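Scyllo-inositol 2-dehydrogenase (NADP(+)) IolW (Bacillus subtilis subsp. subtilis, PDB 3GDO) catalyses the reversible NADPH-dependent reduction of scyllo-inosose to scyllo-inositol, and does not accept NADH in place of NADPH. Local coordinates at residues B[132-137]-B[246-251]; B[180-185]-B[236-241]; B[307-312]-B[317-322]. All blocks are in the same frame, centred on the assembly; numbering follows the deposited sequence.

Contact 1 (B[132-137]-B[246-251]); sequences LTIKKL and SSFIKY
Over one face of the Phe-248 ring sits the CD1 methyl of Leu-137, making a CH-pi contact in which that carbon is 3.6 Å from the ring centroid and 15° off the ring normal. The methyl is shifted toward one rim, so that Leu-137 CD1 is as near to Phe-248 CD1 as to CE1, 3.6 Å in each case. Two further residues of the helix approach the ring at a slant. Ile-134 CG1 touches CD2 and CE2 of Phe-248, at 3.8 Å from each, while Thr-133 CG2 stands 4.0 Å from Phe-248 CZ at the outer end of the ring. The general lesson is how one aromatic side chain can join a helix to a sheet, here helix 129-139 to the mixed sheet of the C-terminal alpha/beta domain. The axes of 132-137 and 246-250 run nearly antiparallel, at 169°, and come no closer than 11.1 Å. Phe-248 spans this separation because its CG lies opposite the backbone N (chi1 -169°), which carries the ring out from the strand to the helix. Ile-295 and Leu-282, on other strands of the sheet, also pack against Phe-248, and Ile-134 extends the seam onto Tyr-239 and Ile-241. With an alanine here, the Leu-137 methyl would probably lose its aromatic platform, and a gap would be likely to open between helix and sheet. Thr-133 shows how a polar residue fits such a seam: it offers its methyl to the ring, while OG1 bonds to Asn-129 O and Val-298 N. With that hydroxyl satisfied elsewhere, the contact itself is purely apolar, held by dispersion and CH-pi attraction, and depends on the fit of buried surfaces rather than on directed bonds.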
ATOM      1  N   LEU B 132       6.907 -19.468  -0.807  1.00 35.45           N
ATOM      2  CA  LEU B 132       7.606 -20.472  -1.574  1.00 36.88           C
ATOM      3  C   LEU B 132       7.289 -20.275  -3.043  1.00 37.38           C
ATOM      4  O   LEU B 132       8.187 -20.393  -3.886  1.00 37.75           O
ATOM      5  CB  LEU B 132       7.233 -21.895  -1.116  1.00 35.93           C
ATOM      6  CG  LEU B 132       7.899 -22.350   0.200  1.00 38.93           C
ATOM      7  CD1 LEU B 132       7.512 -23.801   0.472  1.00 35.76           C
ATOM      8  CD2 LEU B 132       9.454 -22.161   0.188  1.00 38.79           C
ATOM      9  N   THR B 133       6.019 -19.975  -3.328  1.00 37.43           N
ATOM     10  CA  THR B 133       5.555 -19.745  -4.706  1.00 37.85           C
ATOM     11  C   THR B 133       6.317 -18.587  -5.360  1.00 38.00           C
ATOM     12  O   THR B 133       6.867 -18.756  -6.452  1.00 39.19           O
ATOM     13  CB  THR B 133       4.061 -19.505  -4.722  1.00 37.92           C
ATOM     14  OG1 THR B 133       3.423 -20.582  -4.025  1.00 39.42           O
ATOM     15  CG2 THR B 133       3.506 -19.342  -6.172  1.00 36.60           C
ATOM     16  N   ILE B 134       6.353 -17.437  -4.684  1.00 37.58           N
ATOM     17  CA  ILE B 134       7.231 -16.305  -5.046  1.00 36.83           C
ATOM     18  C   ILE B 134       8.717 -16.647  -5.327  1.00 37.75           C
ATOM     19  O   ILE B 134       9.275 -16.233  -6.366  1.00 37.08           O
ATOM     20  CB  ILE B 134       7.125 -15.168  -3.997  1.00 36.48           C
ATOM     21  CG1 ILE B 134       5.734 -14.486  -4.061  1.00 34.06           C
ATOM     22  CG2 ILE B 134       8.281 -14.136  -4.149  1.00 34.34           C
ATOM     23  CD1 ILE B 134       5.300 -13.830  -2.661  1.00 33.07           C
ATOM     24  N   LYS B 135       9.368 -17.356  -4.408  1.00 38.46           N
ATOM     25  CA  LYS B 135      10.749 -17.818  -4.664  1.00 40.02           C
ATOM     26  C   LYS B 135      10.846 -18.708  -5.921  1.00 40.08           C
ATOM     27  O   LYS B 135      11.795 -18.613  -6.688  1.00 39.92           O
ATOM     28  CB  LYS B 135      11.328 -18.550  -3.450  1.00 39.85           C
ATOM     29  CG  LYS B 135      11.855 -17.595  -2.388  1.00 42.02           C
ATOM     30  CD  LYS B 135      12.422 -18.327  -1.172  1.00 43.88           C
ATOM     31  CE  LYS B 135      13.664 -19.150  -1.533  1.00 44.17           C
ATOM     32  NZ  LYS B 135      14.404 -19.495  -0.312  1.00 45.19           N
ATOM     33  N   LYS B 136       9.853 -19.559  -6.132  1.00 41.58           N
ATOM     34  CA  LYS B 136       9.839 -20.379  -7.339  1.00 43.53           C
ATOM     35  C   LYS B 136       9.679 -19.527  -8.627  1.00 44.31           C
ATOM     36  O   LYS B 136      10.401 -19.744  -9.622  1.00 44.30           O
ATOM     37  CB  LYS B 136       8.768 -21.454  -7.239  1.00 43.48           C
ATOM     38  CG  LYS B 136       8.939 -22.567  -8.248  1.00 46.02           C
ATOM     39  CD  LYS B 136       7.700 -23.424  -8.303  1.00 48.48           C
ATOM     40  CE  LYS B 136       8.001 -24.792  -8.901  1.00 50.45           C
ATOM     41  NZ  LYS B 136       6.784 -25.296  -9.603  1.00 50.61           N
ATOM     42  N   LEU B 137       8.778 -18.540  -8.594  1.00 43.65           N
ATOM     43  CA  LEU B 137       8.625 -17.643  -9.728  1.00 44.06           C
ATOM     44  C   LEU B 137       9.890 -16.839  -9.985  1.00 44.36           C
ATOM     45  O   LEU B 137      10.261 -16.624 -11.148  1.00 45.01           O
ATOM     46  CB  LEU B 137       7.439 -16.700  -9.550  1.00 43.25           C
ATOM     47  CG  LEU B 137       6.067 -17.339  -9.586  1.00 43.43           C
ATOM     48  CD1 LEU B 137       5.038 -16.376  -9.008  1.00 42.91           C
ATOM     49  CD2 LEU B 137       5.701 -17.780 -11.018  1.00 42.96           C
ATOM     50  N   SER B 246       6.383  -8.165 -15.455  1.00 40.73           N
ATOM     51  CA  SER B 246       5.351  -8.938 -14.797  1.00 39.46           C
ATOM     52  C   SER B 246       5.035  -8.411 -13.398  1.00 38.34           C
ATOM     53  O   SER B 246       5.834  -7.681 -12.796  1.00 38.08           O
ATOM     54  CB  SER B 246       5.788 -10.398 -14.727  1.00 40.37           C
ATOM     55  OG  SER B 246       7.088 -10.475 -14.177  1.00 41.31           O
ATOM     56  N   SER B 247       3.854  -8.798 -12.924  1.00 37.45           N
ATOM     57  CA  SER B 247       3.297  -8.477 -11.612  1.00 36.51           C
ATOM     58  C   SER B 247       2.717  -9.758 -11.041  1.00 36.62           C
ATOM     59  O   SER B 247       2.073 -10.559 -11.786  1.00 36.49           O
ATOM     60  CB  SER B 247       2.129  -7.507 -11.752  1.00 36.17           C
ATOM     61  OG  SER B 247       2.539  -6.186 -11.999  1.00 35.31           O
ATOM     62  N   PHE B 248       2.920  -9.960  -9.742  1.00 34.86           N
ATOM     63  CA  PHE B 248       2.298 -11.079  -9.021  1.00 33.80           C
ATOM     64  C   PHE B 248       1.429 -10.497  -7.932  1.00 32.96           C
ATOM     65  O   PHE B 248       1.915  -9.708  -7.104  1.00 31.92           O
ATOM     66  CB  PHE B 248       3.366 -12.013  -8.435  1.00 33.82           C
ATOM     67  CG  PHE B 248       2.819 -13.324  -7.899  1.00 35.43           C
ATOM     68  CD1 PHE B 248       2.157 -14.219  -8.745  1.00 35.11           C
ATOM     69  CD2 PHE B 248       2.986 -13.664  -6.549  1.00 36.84           C
ATOM     70  CE1 PHE B 248       1.650 -15.425  -8.266  1.00 34.06           C
ATOM     71  CE2 PHE B 248       2.489 -14.863  -6.042  1.00 34.98           C
ATOM     72  CZ  PHE B 248       1.814 -15.764  -6.905  1.00 35.81           C
ATOM     73  N   ILE B 249       0.136 -10.820  -7.947  1.00 33.09           N
ATOM     74  CA  ILE B 249      -0.801 -10.278  -6.934  1.00 32.83           C
ATOM     75  C   ILE B 249      -1.489 -11.442  -6.294  1.00 32.69           C
ATOM     76  O   ILE B 249      -2.053 -12.283  -7.004  1.00 33.82           O
ATOM     77  CB  ILE B 249      -1.912  -9.391  -7.498  1.00 32.95           C
ATOM     78  CG1 ILE B 249      -1.387  -8.263  -8.421  1.00 36.24           C
ATOM     79  CG2 ILE B 249      -2.824  -8.880  -6.344  1.00 32.40           C
ATOM     80  CD1 ILE B 249      -0.490  -7.318  -7.792  1.00 40.51           C
ATOM     81  N   LYS B 250      -1.445 -11.528  -4.967  1.00 31.76           N
ATOM     82  CA  LYS B 250      -2.020 -12.697  -4.302  1.00 32.10           C
ATOM     83  C   LYS B 250      -2.672 -12.361  -2.976  1.00 31.81           C
ATOM     84  O   LYS B 250      -2.105 -11.577  -2.180  1.00 31.53           O
ATOM     85  CB  LYS B 250      -0.929 -13.769  -4.091  1.00 31.28           C
ATOM     86  CG  LYS B 250      -1.493 -15.065  -3.473  1.00 31.76           C
ATOM     87  CD  LYS B 250      -0.411 -16.188  -3.355  1.00 30.50           C
ATOM     88  CE  LYS B 250      -1.024 -17.489  -2.822  1.00 30.29           C
ATOM     89  NZ  LYS B 250      -1.985 -17.269  -1.610  1.00 32.46           N
ATOM     90  N   TYR B 251      -3.825 -12.978  -2.730  1.00 31.58           N
ATOM     91  CA  TYR B 251      -4.527 -12.894  -1.443  1.00 33.40           C
ATOM     92  C   TYR B 251      -4.294 -14.152  -0.581  1.00 33.37           C
ATOM     93  O   TYR B 251      -3.924 -15.201  -1.083  1.00 34.89           O
ATOM     94  CB  TYR B 251      -6.040 -12.753  -1.648  1.00 33.54           C
ATOM     95  CG  TYR B 251      -6.532 -11.477  -2.323  1.00 34.43           C
ATOM     96  CD1 TYR B 251      -7.294 -10.547  -1.596  1.00 34.76           C
ATOM     97  CD2 TYR B 251      -6.238 -11.212  -3.660  1.00 35.83           C
ATOM     98  CE1 TYR B 251      -7.768  -9.364  -2.172  1.00 35.09           C
ATOM     99  CE2 TYR B 251      -6.720 -10.022  -4.287  1.00 35.58           C
ATOM    100  CZ  TYR B 251      -7.489  -9.113  -3.518  1.00 36.20           C
ATOM    101  OH  TYR B 251      -7.980  -7.978  -4.077  1.00 32.96           O
TER

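Contact 2 (B[180-185]-B[236-241]); sequences SHIIDQ and GPRYQI
Ile-182 is the first residue of 180-185 to meet the other segment, laying its CG2 methyl 3.8 Å from NH2 of Arg-238. Its CG1 branch takes the crowded position between the backbone N and the carbonyl carbon (chi1 58°), which places CG2 beside the backbone N, where it meets the guanidinium group. Less than one helical turn later comes Gln-185, whose chain is extended beyond CG and delivers its amide to the hydroxyl of Tyr-239. There Tyr-239 OH donates to Gln-185 OE1 at 2.7 Å, with the oxygen at the ring edge, near the ring plane. The hydroxyl approaches to one side of the amide C=O, at an angle of 117° and only 16° out of the carbonyl plane. A water completes the link: it accepts from Gln-185 NE2 at 2.9 Å and from Arg-238 NH2 at 2.8 Å, and donates to Tyr-239 OH at 3.0 Å. The same hydroxyl receives a weak bond from Arg-238 NE, 3.3 Å away. Gln-185 NE2 also reaches the carbonyl of Arg-125, which helps to fix the rotation of the amide, and Arg-238 forms a cation-pi pair with Tyr-153. Arg-238 and Tyr-239, consecutive in the chain, both face Lys-250 on the neighbouring strand, and both side chains take part in the network around the water. Together they form a classic beta bulge at the start of strand 239-243, in the mixed sheet of the C-terminal alpha/beta domain of this Gfo/Idh/MocA enzyme.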
ATOM      1  N   SER B 180       7.711  -8.864  11.937  1.00 29.52           N
ATOM      2  CA  SER B 180       8.957  -9.634  11.901  1.00 30.11           C
ATOM      3  C   SER B 180       8.943 -10.688  10.786  1.00 29.93           C
ATOM      4  O   SER B 180       9.913 -10.846  10.054  1.00 31.13           O
ATOM      5  CB  SER B 180       9.316 -10.215  13.289  1.00 29.99           C
ATOM      6  OG  SER B 180       8.368 -11.153  13.739  1.00 31.13           O
ATOM      7  N   HIS B 181       7.815 -11.347  10.595  1.00 29.88           N
ATOM      8  CA  HIS B 181       7.699 -12.359   9.537  1.00 29.57           C
ATOM      9  C   HIS B 181       7.898 -11.814   8.109  1.00 29.53           C
ATOM     10  O   HIS B 181       8.524 -12.472   7.271  1.00 30.20           O
ATOM     11  CB  HIS B 181       6.327 -13.009   9.582  1.00 29.79           C
ATOM     12  CG  HIS B 181       6.105 -13.903  10.757  1.00 32.72           C
ATOM     13  ND1 HIS B 181       6.842 -15.048  10.977  1.00 34.77           N
ATOM     14  CD2 HIS B 181       5.195 -13.840  11.761  1.00 31.75           C
ATOM     15  CE1 HIS B 181       6.394 -15.655  12.066  1.00 33.95           C
ATOM     16  NE2 HIS B 181       5.411 -14.927  12.573  1.00 35.66           N
ATOM     17  N   ILE B 182       7.308 -10.660   7.807  1.00 28.44           N
ATOM     18  CA  ILE B 182       7.340 -10.164   6.428  1.00 28.58           C
ATOM     19  C   ILE B 182       8.605  -9.343   6.160  1.00 29.52           C
ATOM     20  O   ILE B 182       9.064  -9.241   5.023  1.00 28.98           O
ATOM     21  CB  ILE B 182       5.997  -9.433   6.046  1.00 30.52           C
ATOM     22  CG1 ILE B 182       5.693  -8.254   6.984  1.00 25.29           C
ATOM     23  CG2 ILE B 182       4.825 -10.435   6.104  1.00 26.51           C
ATOM     24  CD1 ILE B 182       4.514  -7.336   6.434  1.00 28.61           C
ATOM     25  N   ILE B 183       9.192  -8.809   7.242  1.00 30.20           N
ATOM     26  CA  ILE B 183      10.520  -8.218   7.204  1.00 31.15           C
ATOM     27  C   ILE B 183      11.566  -9.305   6.874  1.00 31.35           C
ATOM     28  O   ILE B 183      12.439  -9.107   6.024  1.00 32.00           O
ATOM     29  CB  ILE B 183      10.850  -7.537   8.542  1.00 30.63           C
ATOM     30  CG1 ILE B 183      10.060  -6.234   8.683  1.00 31.32           C
ATOM     31  CG2 ILE B 183      12.380  -7.254   8.686  1.00 32.45           C
ATOM     32  CD1 ILE B 183      10.121  -5.634  10.138  1.00 29.69           C
ATOM     33  N   ASP B 184      11.459 -10.458   7.518  1.00 31.41           N
ATOM     34  CA  ASP B 184      12.427 -11.540   7.308  1.00 32.12           C
ATOM     35  C   ASP B 184      12.391 -11.974   5.848  1.00 32.75           C
ATOM     36  O   ASP B 184      13.453 -12.211   5.202  1.00 32.66           O
ATOM     37  CB  ASP B 184      12.133 -12.750   8.231  1.00 31.94           C
ATOM     38  CG  ASP B 184      13.072 -13.953   7.957  1.00 34.04           C
ATOM     39  OD1 ASP B 184      14.265 -13.867   8.318  1.00 30.35           O
ATOM     40  OD2 ASP B 184      12.622 -14.995   7.377  1.00 34.91           O
ATOM     41  N   GLN B 185      11.171 -12.075   5.320  1.00 32.31           N
ATOM     42  CA  GLN B 185      10.980 -12.501   3.937  1.00 30.82           C
ATOM     43  C   GLN B 185      11.662 -11.510   3.003  1.00 30.95           C
ATOM     44  O   GLN B 185      12.375 -11.901   2.061  1.00 28.24           O
ATOM     45  CB  GLN B 185       9.498 -12.578   3.619  1.00 29.91           C
ATOM     46  CG  GLN B 185       8.826 -13.799   4.242  1.00 31.70           C
ATOM     47  CD  GLN B 185       7.349 -13.946   3.874  1.00 32.79           C
ATOM     48  OE1 GLN B 185       6.698 -12.996   3.457  1.00 32.86           O
ATOM     49  NE2 GLN B 185       6.827 -15.149   4.019  1.00 31.94           N
ATOM     50  N   GLY B 236      -6.820  -6.596   1.615  1.00 33.20           N
ATOM     51  CA  GLY B 236      -6.537  -6.564   0.191  1.00 33.08           C
ATOM     52  C   GLY B 236      -5.556  -7.686  -0.086  1.00 31.72           C
ATOM     53  O   GLY B 236      -5.397  -8.581   0.729  1.00 32.24           O
ATOM     54  N   PRO B 237      -4.876  -7.647  -1.227  1.00 31.54           N
ATOM     55  CA  PRO B 237      -3.826  -8.638  -1.435  1.00 30.93           C
ATOM     56  C   PRO B 237      -2.729  -8.616  -0.335  1.00 30.48           C
ATOM     57  O   PRO B 237      -2.373  -7.537   0.216  1.00 27.87           O
ATOM     58  CB  PRO B 237      -3.190  -8.199  -2.732  1.00 31.94           C
ATOM     59  CG  PRO B 237      -4.033  -7.104  -3.294  1.00 32.71           C
ATOM     60  CD  PRO B 237      -4.968  -6.645  -2.298  1.00 31.19           C
ATOM     61  N   ARG B 238      -2.272  -9.809   0.025  1.00 29.82           N
ATOM     62  CA  ARG B 238      -1.104 -10.002   0.915  1.00 29.72           C
ATOM     63  C   ARG B 238       0.154  -9.521   0.178  1.00 29.23           C
ATOM     64  O   ARG B 238       0.927  -8.725   0.725  1.00 28.23           O
ATOM     65  CB  ARG B 238      -0.962 -11.461   1.344  1.00 29.88           C
ATOM     66  CG  ARG B 238       0.286 -11.705   2.239  1.00 30.52           C
ATOM     67  CD  ARG B 238       0.206 -13.029   2.988  1.00 30.33           C
ATOM     68  NE  ARG B 238       1.444 -13.364   3.730  1.00 32.17           N
ATOM     69  CZ  ARG B 238       1.641 -13.173   5.040  1.00 37.97           C
ATOM     70  NH1 ARG B 238       0.701 -12.581   5.804  1.00 35.40           N
ATOM     71  NH2 ARG B 238       2.796 -13.575   5.598  1.00 34.02           N
ATOM     72  N   TYR B 239       0.328  -9.972  -1.060  1.00 29.24           N
ATOM     73  CA  TYR B 239       1.465  -9.575  -1.921  1.00 29.66           C
ATOM     74  C   TYR B 239       1.044  -8.850  -3.180  1.00 29.26           C
ATOM     75  O   TYR B 239       0.160  -9.291  -3.903  1.00 29.33           O
ATOM     76  CB  TYR B 239       2.334 -10.788  -2.361  1.00 29.92           C
ATOM     77  CG  TYR B 239       2.892 -11.564  -1.182  1.00 30.26           C
ATOM     78  CD1 TYR B 239       4.096 -11.169  -0.577  1.00 31.96           C
ATOM     79  CD2 TYR B 239       2.195 -12.625  -0.635  1.00 27.41           C
ATOM     80  CE1 TYR B 239       4.605 -11.843   0.522  1.00 28.30           C
ATOM     81  CE2 TYR B 239       2.691 -13.298   0.480  1.00 32.38           C
ATOM     82  CZ  TYR B 239       3.895 -12.889   1.055  1.00 31.54           C
ATOM     83  OH  TYR B 239       4.395 -13.542   2.169  1.00 30.61           O
ATOM     84  N   GLN B 240       1.748  -7.770  -3.462  1.00 29.84           N
ATOM     85  CA  GLN B 240       1.705  -7.132  -4.755  1.00 31.07           C
ATOM     86  C   GLN B 240       3.136  -6.858  -5.140  1.00 30.99           C
ATOM     87  O   GLN B 240       3.846  -6.006  -4.512  1.00 28.92           O
ATOM     88  CB  GLN B 240       0.903  -5.808  -4.711  1.00 31.71           C
ATOM     89  CG  GLN B 240      -0.550  -5.971  -4.247  1.00 34.84           C
ATOM     90  CD  GLN B 240      -1.267  -4.637  -3.969  1.00 40.36           C
ATOM     91  OE1 GLN B 240      -1.556  -3.868  -4.875  1.00 41.07           O
ATOM     92  NE2 GLN B 240      -1.580  -4.391  -2.697  1.00 43.13           N
ATOM     93  N   ILE B 241       3.569  -7.551  -6.190  1.00 30.89           N
ATOM     94  CA  ILE B 241       4.961  -7.465  -6.607  1.00 31.00           C
ATOM     95  C   ILE B 241       5.088  -7.105  -8.083  1.00 31.81           C
ATOM     96  O   ILE B 241       4.562  -7.839  -8.933  1.00 32.14           O
ATOM     97  CB  ILE B 241       5.696  -8.806  -6.364  1.00 30.75           C
ATOM     98  CG1 ILE B 241       5.458  -9.337  -4.947  1.00 29.76           C
ATOM     99  CG2 ILE B 241       7.209  -8.631  -6.638  1.00 31.86           C
ATOM    100  CD1 ILE B 241       6.001 -10.771  -4.725  1.00 34.33           C
TER
HETATM  101  O   HOH W   1       3.962 -15.701   4.134  1.00 33.40           O

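Contact 3 (B[307-312]-B[317-322])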
ATOM      1  N   ARG B 307      14.233 -30.308   9.093  1.00 37.64           N
ATOM      2  CA  ARG B 307      15.126 -31.224   8.367  1.00 39.12           C
ATOM      3  C   ARG B 307      16.476 -30.547   8.148  1.00 39.73           C
ATOM      4  O   ARG B 307      17.535 -31.192   8.228  1.00 40.23           O
ATOM      5  CB  ARG B 307      14.529 -31.640   7.040  1.00 39.45           C
ATOM      6  CG  ARG B 307      13.289 -32.481   7.167  1.00 39.90           C
ATOM      7  CD  ARG B 307      12.707 -32.804   5.778  1.00 42.12           C
ATOM      8  NE  ARG B 307      11.655 -33.813   5.895  1.00 43.51           N
ATOM      9  CZ  ARG B 307      10.427 -33.708   5.402  1.00 45.53           C
ATOM     10  NH1 ARG B 307      10.062 -32.661   4.686  1.00 46.38           N
ATOM     11  NH2 ARG B 307       9.570 -34.704   5.563  1.00 48.03           N
ATOM     12  N   LYS B 308      16.447 -29.243   7.916  1.00 39.85           N
ATOM     13  CA  LYS B 308      17.682 -28.494   7.729  1.00 40.55           C
ATOM     14  C   LYS B 308      18.476 -28.320   9.021  1.00 39.55           C
ATOM     15  O   LYS B 308      19.699 -28.473   9.002  1.00 39.56           O
ATOM     16  CB  LYS B 308      17.444 -27.163   7.015  1.00 40.53           C
ATOM     17  CG  LYS B 308      17.732 -27.209   5.514  1.00 45.03           C
ATOM     18  CD  LYS B 308      16.640 -26.527   4.669  1.00 48.03           C
ATOM     19  CE  LYS B 308      17.246 -25.807   3.453  1.00 50.01           C
ATOM     20  NZ  LYS B 308      18.071 -26.672   2.552  1.00 50.87           N
ATOM     21  N   ILE B 309      17.798 -28.016  10.130  1.00 38.47           N
ATOM     22  CA  ILE B 309      18.454 -27.947  11.424  1.00 37.74           C
ATOM     23  C   ILE B 309      19.175 -29.295  11.736  1.00 38.21           C
ATOM     24  O   ILE B 309      20.309 -29.306  12.194  1.00 37.87           O
ATOM     25  CB  ILE B 309      17.446 -27.594  12.581  1.00 37.93           C
ATOM     26  CG1 ILE B 309      16.958 -26.137  12.489  1.00 37.01           C
ATOM     27  CG2 ILE B 309      18.049 -27.897  13.990  1.00 35.41           C
ATOM     28  CD1 ILE B 309      17.953 -25.065  12.990  1.00 32.87           C
ATOM     29  N   ALA B 310      18.499 -30.407  11.487  1.00 38.69           N
ATOM     30  CA  ALA B 310      19.094 -31.724  11.652  1.00 40.04           C
ATOM     31  C   ALA B 310      20.373 -31.885  10.802  1.00 41.32           C
ATOM     32  O   ALA B 310      21.392 -32.417  11.284  1.00 41.38           O
ATOM     33  CB  ALA B 310      18.080 -32.808  11.340  1.00 39.80           C
ATOM     34  N   GLU B 311      20.343 -31.384   9.568  1.00 41.89           N
ATOM     35  CA  GLU B 311      21.539 -31.402   8.693  1.00 42.58           C
ATOM     36  C   GLU B 311      22.662 -30.475   9.154  1.00 42.67           C
ATOM     37  O   GLU B 311      23.835 -30.819   8.965  1.00 42.95           O
ATOM     38  CB  GLU B 311      21.175 -31.263   7.206  1.00 42.65           C
ATOM     39  CG  GLU B 311      20.301 -32.459   6.752  1.00 46.36           C
ATOM     40  CD  GLU B 311      19.725 -32.370   5.342  1.00 52.77           C
ATOM     41  OE1 GLU B 311      19.732 -31.276   4.746  1.00 55.19           O
ATOM     42  OE2 GLU B 311      19.241 -33.420   4.824  1.00 56.62           O
ATOM     43  N   SER B 312      22.343 -29.340   9.797  1.00 41.91           N
ATOM     44  CA  SER B 312      23.384 -28.519  10.420  1.00 41.59           C
ATOM     45  C   SER B 312      24.055 -29.217  11.603  1.00 41.97           C
ATOM     46  O   SER B 312      25.265 -29.141  11.755  1.00 41.55           O
ATOM     47  CB  SER B 312      22.852 -27.172  10.911  1.00 40.87           C
ATOM     48  OG  SER B 312      22.320 -26.422   9.830  1.00 43.32           O
ATOM     49  N   ALA B 317      26.187 -28.738   7.588  1.00 41.94           N
ATOM     50  CA  ALA B 317      25.520 -27.852   6.600  1.00 41.19           C
ATOM     51  C   ALA B 317      25.109 -26.501   7.194  1.00 40.52           C
ATOM     52  O   ALA B 317      24.833 -26.382   8.390  1.00 39.63           O
ATOM     53  CB  ALA B 317      24.310 -28.530   5.994  1.00 41.02           C
ATOM     54  N   ALA B 318      25.083 -25.476   6.347  1.00 39.79           N
ATOM     55  CA  ALA B 318      24.730 -24.121   6.780  1.00 38.48           C
ATOM     56  C   ALA B 318      23.286 -24.119   7.298  1.00 37.32           C
ATOM     57  O   ALA B 318      22.414 -24.910   6.840  1.00 35.41           O
ATOM     58  CB  ALA B 318      24.909 -23.117   5.603  1.00 38.80           C
ATOM     59  N   LEU B 319      23.052 -23.269   8.289  1.00 36.73           N
ATOM     60  CA  LEU B 319      21.751 -23.219   9.010  1.00 36.19           C
ATOM     61  C   LEU B 319      20.629 -22.666   8.145  1.00 37.03           C
ATOM     62  O   LEU B 319      20.869 -21.727   7.359  1.00 38.28           O
ATOM     63  CB  LEU B 319      21.881 -22.336  10.261  1.00 35.86           C
ATOM     64  CG  LEU B 319      22.493 -23.010  11.510  1.00 34.06           C
ATOM     65  CD1 LEU B 319      22.791 -21.992  12.568  1.00 36.99           C
ATOM     66  CD2 LEU B 319      21.612 -24.198  12.072  1.00 31.71           C
ATOM     67  N   PRO B 320      19.384 -23.182   8.322  1.00 36.49           N
ATOM     68  CA  PRO B 320      18.237 -22.666   7.551  1.00 36.43           C
ATOM     69  C   PRO B 320      17.916 -21.175   7.817  1.00 36.21           C
ATOM     70  O   PRO B 320      17.496 -20.456   6.884  1.00 36.89           O
ATOM     71  CB  PRO B 320      17.075 -23.542   8.019  1.00 36.49           C
ATOM     72  CG  PRO B 320      17.469 -23.987   9.409  1.00 35.89           C
ATOM     73  CD  PRO B 320      18.961 -24.196   9.311  1.00 35.62           C
ATOM     74  N   VAL B 321      18.113 -20.731   9.051  1.00 34.32           N
ATOM     75  CA  VAL B 321      18.024 -19.313   9.406  1.00 33.99           C
ATOM     76  C   VAL B 321      19.200 -19.101  10.344  1.00 34.25           C
ATOM     77  O   VAL B 321      19.396 -19.917  11.232  1.00 35.06           O
ATOM     78  CB  VAL B 321      16.693 -18.972  10.166  1.00 32.38           C
ATOM     79  CG1 VAL B 321      16.648 -17.506  10.502  1.00 32.55           C
ATOM     80  CG2 VAL B 321      15.384 -19.419   9.367  1.00 33.92           C
ATOM     81  N   THR B 322      19.946 -18.006  10.210  1.00 34.75           N
ATOM     82  CA  THR B 322      21.135 -17.800  11.035  1.00 35.43           C
ATOM     83  C   THR B 322      20.872 -16.713  12.064  1.00 35.90           C
ATOM     84  O   THR B 322      19.949 -15.941  11.913  1.00 35.11           O
ATOM     85  CB  THR B 322      22.361 -17.311  10.169  1.00 35.76           C
ATOM     86  OG1 THR B 322      22.068 -16.026   9.611  1.00 35.65           O
ATOM     87  CG2 THR B 322      22.703 -18.312   9.012  1.00 37.03           C
TER
HETATM   88  O   HOH W   2      21.064 -27.166   6.803  1.00 39.06           O
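This is a helix packing against the loop that follows it: Ser-312 and its neighbours on helix 303-315, whose Ile-309 also touches Tyr-31 of strand 31-37 in the parallel Rossmann sheet, meet residues 317-322, which lead to helix 323-342 at a partly buried site. Ser-312 supplies the polar link, its OG donating to Ala-317 O at 2.9 Å. The hydroxyl is set beside the backbone N (chi1 -60°) and approaches from above the carbonyl plane, 47° out of it, rather than on a lone pair. Packing is tight here, for Leu-319 CD2 presses to 3.4 Å from Ser-312 CB. One turn back along the helix the contact becomes apolar. Ile-309 CD1 lies 3.8 Å from Pro-320 CG and also touches CD2 of Leu-319, the side chains of Ile-309 and Pro-320 crossing at about a right angle. Lys-308 adds only the base of its chain, with CB 3.8 Å from Pro-320 CB. A water donates to both Lys-308 O and Ala-318 O, the latter 2.6 Å away. Ala-317 N makes a weak bond to Glu-311 O as the chain turns out of the helix. At the N-cap, the Thr-322 side chain caps a backbone N opening helix 323-342, while Glu-325 OE1 takes the Thr-322 N-H, as in a capping box; the whole is a short connection between two consecutive helices.

How the contacts relate
Contacts 1 and 2 are buried and share a sheet: strands 239-243 and 246-250 are sequential neighbours joined by backbone hydrogen bonds. Helix 129-139 packs on both strands, and contact 2 adds helix 174-190. Contact 2 is nested within the chain loop closed by contact 1, and their centres lie 11 Å apart. Their chemistry nevertheless diverges, apolar packing in the first and a water-assisted polar network in the second. Contact 3 is partly exposed and local, a helix meeting its own following loop, about 25 Å from contact 1 and 24 Å from contact 2, centre to centre. It mixes both chemistries. Residues of contacts 1 and 2 also touch the second subunit, whereas contact 3 meets no other chain.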